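Local coordinates for tail fiber protein (Acinetobacter phage AM24, PDB 5W5P) that probably recognises, and may cleave, the capsular polysaccharide of Acinetobacter baumannii as the trimeric tailspike of the phage, at residues D196-A201 / R225-N230; V243-P248 / I274-G279. All coordinates share one frame; numbering follows the deposited sequence.

Contact 1: residues D196-A201 / R225-N230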
# COMPACT_ATOMS: atom_id res chain seq x y z
N ASP A 196 27.20 4.40 -18.35
CA ASP A 196 25.79 4.07 -18.13
C ASP A 196 25.13 3.73 -19.47
O ASP A 196 24.27 4.46 -19.99
CB ASP A 196 25.08 5.21 -17.42
CG ASP A 196 23.98 4.72 -16.50
OD1 ASP A 196 23.85 3.48 -16.34
OD2 ASP A 196 23.24 5.56 -15.94
N LEU A 197 25.52 2.59 -20.02
CA LEU A 197 25.04 2.13 -21.32
C LEU A 197 23.71 1.40 -21.15
O LEU A 197 23.57 0.21 -21.43
CB LEU A 197 26.09 1.25 -22.00
CG LEU A 197 27.52 1.79 -21.97
CD1 LEU A 197 28.46 0.84 -22.68
CD2 LEU A 197 27.57 3.17 -22.60
N TYR A 198 22.72 2.16 -20.70
CA TYR A 198 21.42 1.62 -20.34
C TYR A 198 20.39 1.87 -21.44
O TYR A 198 20.64 2.59 -22.42
CB TYR A 198 20.93 2.25 -19.03
CG TYR A 198 20.37 3.64 -19.21
CD1 TYR A 198 21.21 4.75 -19.27
CD2 TYR A 198 18.99 3.85 -19.33
CE1 TYR A 198 20.70 6.02 -19.44
CE2 TYR A 198 18.48 5.13 -19.51
CZ TYR A 198 19.34 6.20 -19.57
OH TYR A 198 18.83 7.47 -19.75
N THR A 199 19.22 1.27 -21.26
CA THR A 199 18.04 1.66 -22.01
C THR A 199 16.84 1.45 -21.09
O THR A 199 16.88 0.60 -20.20
CB THR A 199 17.91 0.89 -23.33
OG1 THR A 199 16.80 1.40 -24.09
CG2 THR A 199 17.73 -0.61 -23.09
N ALA A 200 15.79 2.25 -21.28
CA ALA A 200 14.71 2.35 -20.30
C ALA A 200 13.35 2.17 -20.95
O ALA A 200 13.20 2.25 -22.17
CB ALA A 200 14.76 3.70 -19.56
N ALA A 201 12.35 1.94 -20.09
CA ALA A 201 10.94 1.75 -20.42
C ALA A 201 10.70 0.39 -21.06
O ALA A 201 10.66 0.26 -22.29
CB ALA A 201 10.42 2.86 -21.33
N ARG A 225 21.85 -2.80 -17.14
CA ARG A 225 21.60 -2.10 -18.40
C ARG A 225 20.13 -1.82 -18.68
O ARG A 225 19.84 -1.08 -19.63
CB ARG A 225 22.18 -2.89 -19.58
CG ARG A 225 23.59 -3.36 -19.38
CD ARG A 225 24.53 -2.23 -18.98
NE ARG A 225 25.92 -2.67 -18.88
CZ ARG A 225 26.93 -1.87 -18.57
NH1 ARG A 225 26.71 -0.59 -18.31
NH2 ARG A 225 28.17 -2.36 -18.49
N LEU A 226 19.21 -2.37 -17.90
CA LEU A 226 17.77 -2.21 -18.11
C LEU A 226 17.18 -1.48 -16.92
O LEU A 226 17.11 -2.04 -15.82
CB LEU A 226 17.10 -3.56 -18.33
CG LEU A 226 17.54 -4.29 -19.61
CD1 LEU A 226 16.72 -5.55 -19.86
CD2 LEU A 226 17.46 -3.35 -20.79
N TYR A 227 16.77 -0.23 -17.13
CA TYR A 227 16.13 0.59 -16.11
C TYR A 227 14.67 0.80 -16.47
O TYR A 227 14.25 0.58 -17.61
CB TYR A 227 16.82 1.96 -15.97
CG TYR A 227 18.30 1.91 -15.64
CD1 TYR A 227 18.88 0.78 -15.08
CD2 TYR A 227 19.11 3.02 -15.88
CE1 TYR A 227 20.23 0.75 -14.78
CE2 TYR A 227 20.47 3.00 -15.58
CZ TYR A 227 21.02 1.86 -15.04
OH TYR A 227 22.36 1.81 -14.73
N ASN A 228 13.90 1.25 -15.48
CA ASN A 228 12.47 1.51 -15.63
C ASN A 228 11.76 0.30 -16.22
O ASN A 228 11.20 0.33 -17.32
CB ASN A 228 12.23 2.77 -16.48
CG ASN A 228 12.75 4.04 -15.81
OD1 ASN A 228 13.62 4.00 -14.95
ND2 ASN A 228 12.21 5.18 -16.22
N VAL A 229 11.80 -0.80 -15.47
CA VAL A 229 11.32 -2.10 -15.92
C VAL A 229 10.10 -2.49 -15.11
O VAL A 229 10.14 -2.49 -13.88
CB VAL A 229 12.42 -3.18 -15.80
CG1 VAL A 229 11.93 -4.50 -16.38
CG2 VAL A 229 13.69 -2.71 -16.48
N ASN A 230 9.02 -2.83 -15.81
CA ASN A 230 7.82 -3.42 -15.20
C ASN A 230 7.81 -4.91 -15.55
O ASN A 230 7.54 -5.28 -16.69
CB ASN A 230 6.56 -2.72 -15.70
CG ASN A 230 6.27 -1.43 -14.96
OD1 ASN A 230 6.54 -1.31 -13.77
ND2 ASN A 230 5.71 -0.46 -15.67
O HOH W 1 24.06 0.78 -17.72
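Tyr198 and Tyr227 meet where two neighbouring rungs of the parallel beta-helix begin to pair. The packed part is here: CB of Tyr198 lies over one face of the Tyr227 ring, 3.9 Å from its centroid, a CH-pi contact displaced toward the rim. The two rings are nearly parallel, 16° apart, but so far slid that they hardly overlap. Next to the rings the backbones pair in parallel fashion, with Thr199 N donating to Arg225 O at 2.9 Å and Tyr227 N to Thr199 O at 3.2 Å. On the sheet face of Thr199 and Leu226, CG2 of the threonine touches CD2 of the leucine at 3.6 Å, while OG1 of Thr199 bonds to Pro154 O.

Toward Asp196 and Leu197 the contact is looser and partly exposed. Leu197 O, at the centre of an inverse gamma turn, lies 3.6 Å from Arg225 CD; the guanidinium NH2 is held by the carbonyls of Glu191 and Ser193. Asp196 and Arg225 do not touch through their charged groups; a water receives a bond from Arg225 NH1 and gives one to Asp196 OD1. The Tyr227 hydroxyl, also bonded to Arg249 NH2, donates to the syn lone pair of that same oxygen, OH to OD1 2.8 Å.

Contact 2: residues V243-P248 / I274-G279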
# COMPACT_ATOMS: atom_id res chain seq x y z
N VAL A 243 16.42 -10.58 -11.90
CA VAL A 243 17.26 -9.42 -12.20
C VAL A 243 18.61 -9.61 -11.53
O VAL A 243 18.67 -9.97 -10.35
CB VAL A 243 16.61 -8.10 -11.74
CG1 VAL A 243 17.43 -6.91 -12.23
CG2 VAL A 243 15.18 -8.00 -12.24
N ARG A 244 19.68 -9.35 -12.27
CA ARG A 244 21.03 -9.40 -11.73
C ARG A 244 21.78 -8.18 -12.24
O ARG A 244 21.55 -7.73 -13.36
CB ARG A 244 21.75 -10.69 -12.13
CG ARG A 244 23.20 -10.75 -11.69
CD ARG A 244 23.80 -12.14 -11.86
NE ARG A 244 23.17 -13.11 -10.97
CZ ARG A 244 23.27 -14.43 -11.09
NH1 ARG A 244 24.01 -14.96 -12.07
NH2 ARG A 244 22.65 -15.23 -10.24
N ALA A 245 22.65 -7.63 -11.39
CA ALA A 245 23.49 -6.50 -11.78
C ALA A 245 24.78 -6.57 -10.97
O ALA A 245 24.74 -6.48 -9.74
CB ALA A 245 22.76 -5.18 -11.54
N THR A 246 25.91 -6.75 -11.66
CA THR A 246 27.21 -6.86 -10.99
C THR A 246 28.27 -5.92 -11.56
O THR A 246 29.45 -6.09 -11.25
CB THR A 246 27.74 -8.31 -11.07
OG1 THR A 246 28.26 -8.56 -12.38
CG2 THR A 246 26.66 -9.32 -10.73
N GLN A 247 27.89 -4.95 -12.39
CA GLN A 247 28.89 -4.13 -13.06
C GLN A 247 28.99 -2.76 -12.40
O GLN A 247 28.02 -1.98 -12.48
CB GLN A 247 28.57 -3.98 -14.55
CG GLN A 247 28.84 -5.23 -15.37
CD GLN A 247 30.29 -5.68 -15.30
OE1 GLN A 247 31.21 -4.85 -15.24
NE2 GLN A 247 30.51 -6.99 -15.32
N PRO A 248 30.10 -2.42 -11.76
CA PRO A 248 30.25 -1.07 -11.20
C PRO A 248 30.23 -0.01 -12.30
O PRO A 248 30.83 -0.18 -13.36
CB PRO A 248 31.61 -1.12 -10.49
CG PRO A 248 31.93 -2.57 -10.35
CD PRO A 248 31.30 -3.25 -11.52
N ILE A 274 16.03 -10.70 -6.99
CA ILE A 274 17.00 -9.69 -7.40
C ILE A 274 18.34 -10.07 -6.79
O ILE A 274 18.42 -10.38 -5.59
CB ILE A 274 16.58 -8.28 -6.96
CG1 ILE A 274 15.26 -7.88 -7.62
CG2 ILE A 274 17.67 -7.27 -7.29
CD1 ILE A 274 14.83 -6.46 -7.32
N ASP A 275 19.39 -10.05 -7.60
CA ASP A 275 20.73 -10.43 -7.18
C ASP A 275 21.68 -9.28 -7.50
O ASP A 275 22.14 -9.15 -8.64
CB ASP A 275 21.16 -11.72 -7.86
CG ASP A 275 22.51 -12.22 -7.38
OD1 ASP A 275 23.20 -12.92 -8.15
OD2 ASP A 275 22.87 -11.92 -6.22
N SER A 276 21.99 -8.45 -6.51
CA SER A 276 22.90 -7.33 -6.70
C SER A 276 23.41 -6.87 -5.33
O SER A 276 23.30 -7.59 -4.34
CB SER A 276 22.20 -6.20 -7.49
OG SER A 276 23.13 -5.21 -7.86
N LYS A 277 23.97 -5.66 -5.28
CA LYS A 277 24.48 -5.09 -4.04
C LYS A 277 23.93 -3.70 -3.74
O LYS A 277 24.17 -3.18 -2.65
CB LYS A 277 26.02 -5.01 -4.08
CG LYS A 277 26.71 -6.36 -4.19
CD LYS A 277 26.47 -7.19 -2.94
CE LYS A 277 27.38 -8.40 -2.87
NZ LYS A 277 27.29 -9.04 -1.53
N ARG A 278 23.18 -3.10 -4.66
CA ARG A 278 22.71 -1.73 -4.51
C ARG A 278 21.44 -1.58 -5.33
O ARG A 278 21.26 -2.26 -6.34
CB ARG A 278 23.80 -0.73 -4.94
CG ARG A 278 23.41 0.73 -4.81
CD ARG A 278 24.23 1.40 -3.71
NE ARG A 278 24.07 2.86 -3.67
CZ ARG A 278 22.95 3.50 -3.34
NH1 ARG A 278 22.94 4.83 -3.34
NH2 ARG A 278 21.86 2.83 -3.00
N GLY A 279 20.55 -0.70 -4.87
CA GLY A 279 19.26 -0.54 -5.52
C GLY A 279 18.75 0.87 -5.40
O GLY A 279 19.04 1.58 -4.43
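Four kinds of interaction join Val243-Ala245 to Ile274-Ser276. The backbone comes first. Asp275 N donates to Val243 O at 2.8 Å, and Ala245 N donates to Asp275 O at 3.2 Å, so Asp275 uses its own N and O to bond the residues on either side of Arg244. Each of these carbonyl oxygens also receives a CA-H...O contact, Val243 O from Ile274 CA and Asp275 O from Arg244 CA.

The charged pair sits on the face of Arg244 and Asp275. Both side chains leave with CG anti to the backbone N (chi1 175° and -176°) and run side by side in the same direction. The arginine then bends at chi3, which brings NE to 2.8 Å from Asp275 OD1. This salt bridge is short but the hydrogen bond within it is weak, its N-H...O angle only 123°, and the guanidinium and carboxylate planes stand nearly perpendicular. NH1 of Arg244 also bonds to Gln217 OE1 and Asn178 O, which fixes the far side of the guanidinium.

A side-chain bond follows beyond the last backbone bond: the Ser276 hydroxyl donates to Ala245 O, OG to O 2.8 Å, from a position tilted from the carbonyl plane. It prolongs the pairing by one link where the backbones begin to diverge.

Apolar packing holds the other face. CB of Val243 lies 4.3 Å from CG1 of Ile274, and both residues pack on Val257 and Ile262 of strands across the interior. Inward aliphatic residues stacked in register from rung to rung are typical of parallel beta-helices, in phage tailspikes usually, and probably here, the right-handed form.

Overall arrangement
Following the chain from the N terminus, the segment 196-201 enters strand 199-204, and the chain returns 24 residues later at 225-230 to close contact 1. Only then does 243-248 leave strand 241-244, to be met by 274-279 after a further 26 residues, closing contact 2. The loops therefore follow in series, neither nested nor crossed, each spanning roughly one turn of the beta-helix. Contact 1 ties strand 199-204 to strand 226-227 and the corner after it, beside a second subunit; contact 2 joins strands 241-244 and 272-276 on another face. Their centres lie about 13 Å apart, and Arg225 packs against Gln247 between them.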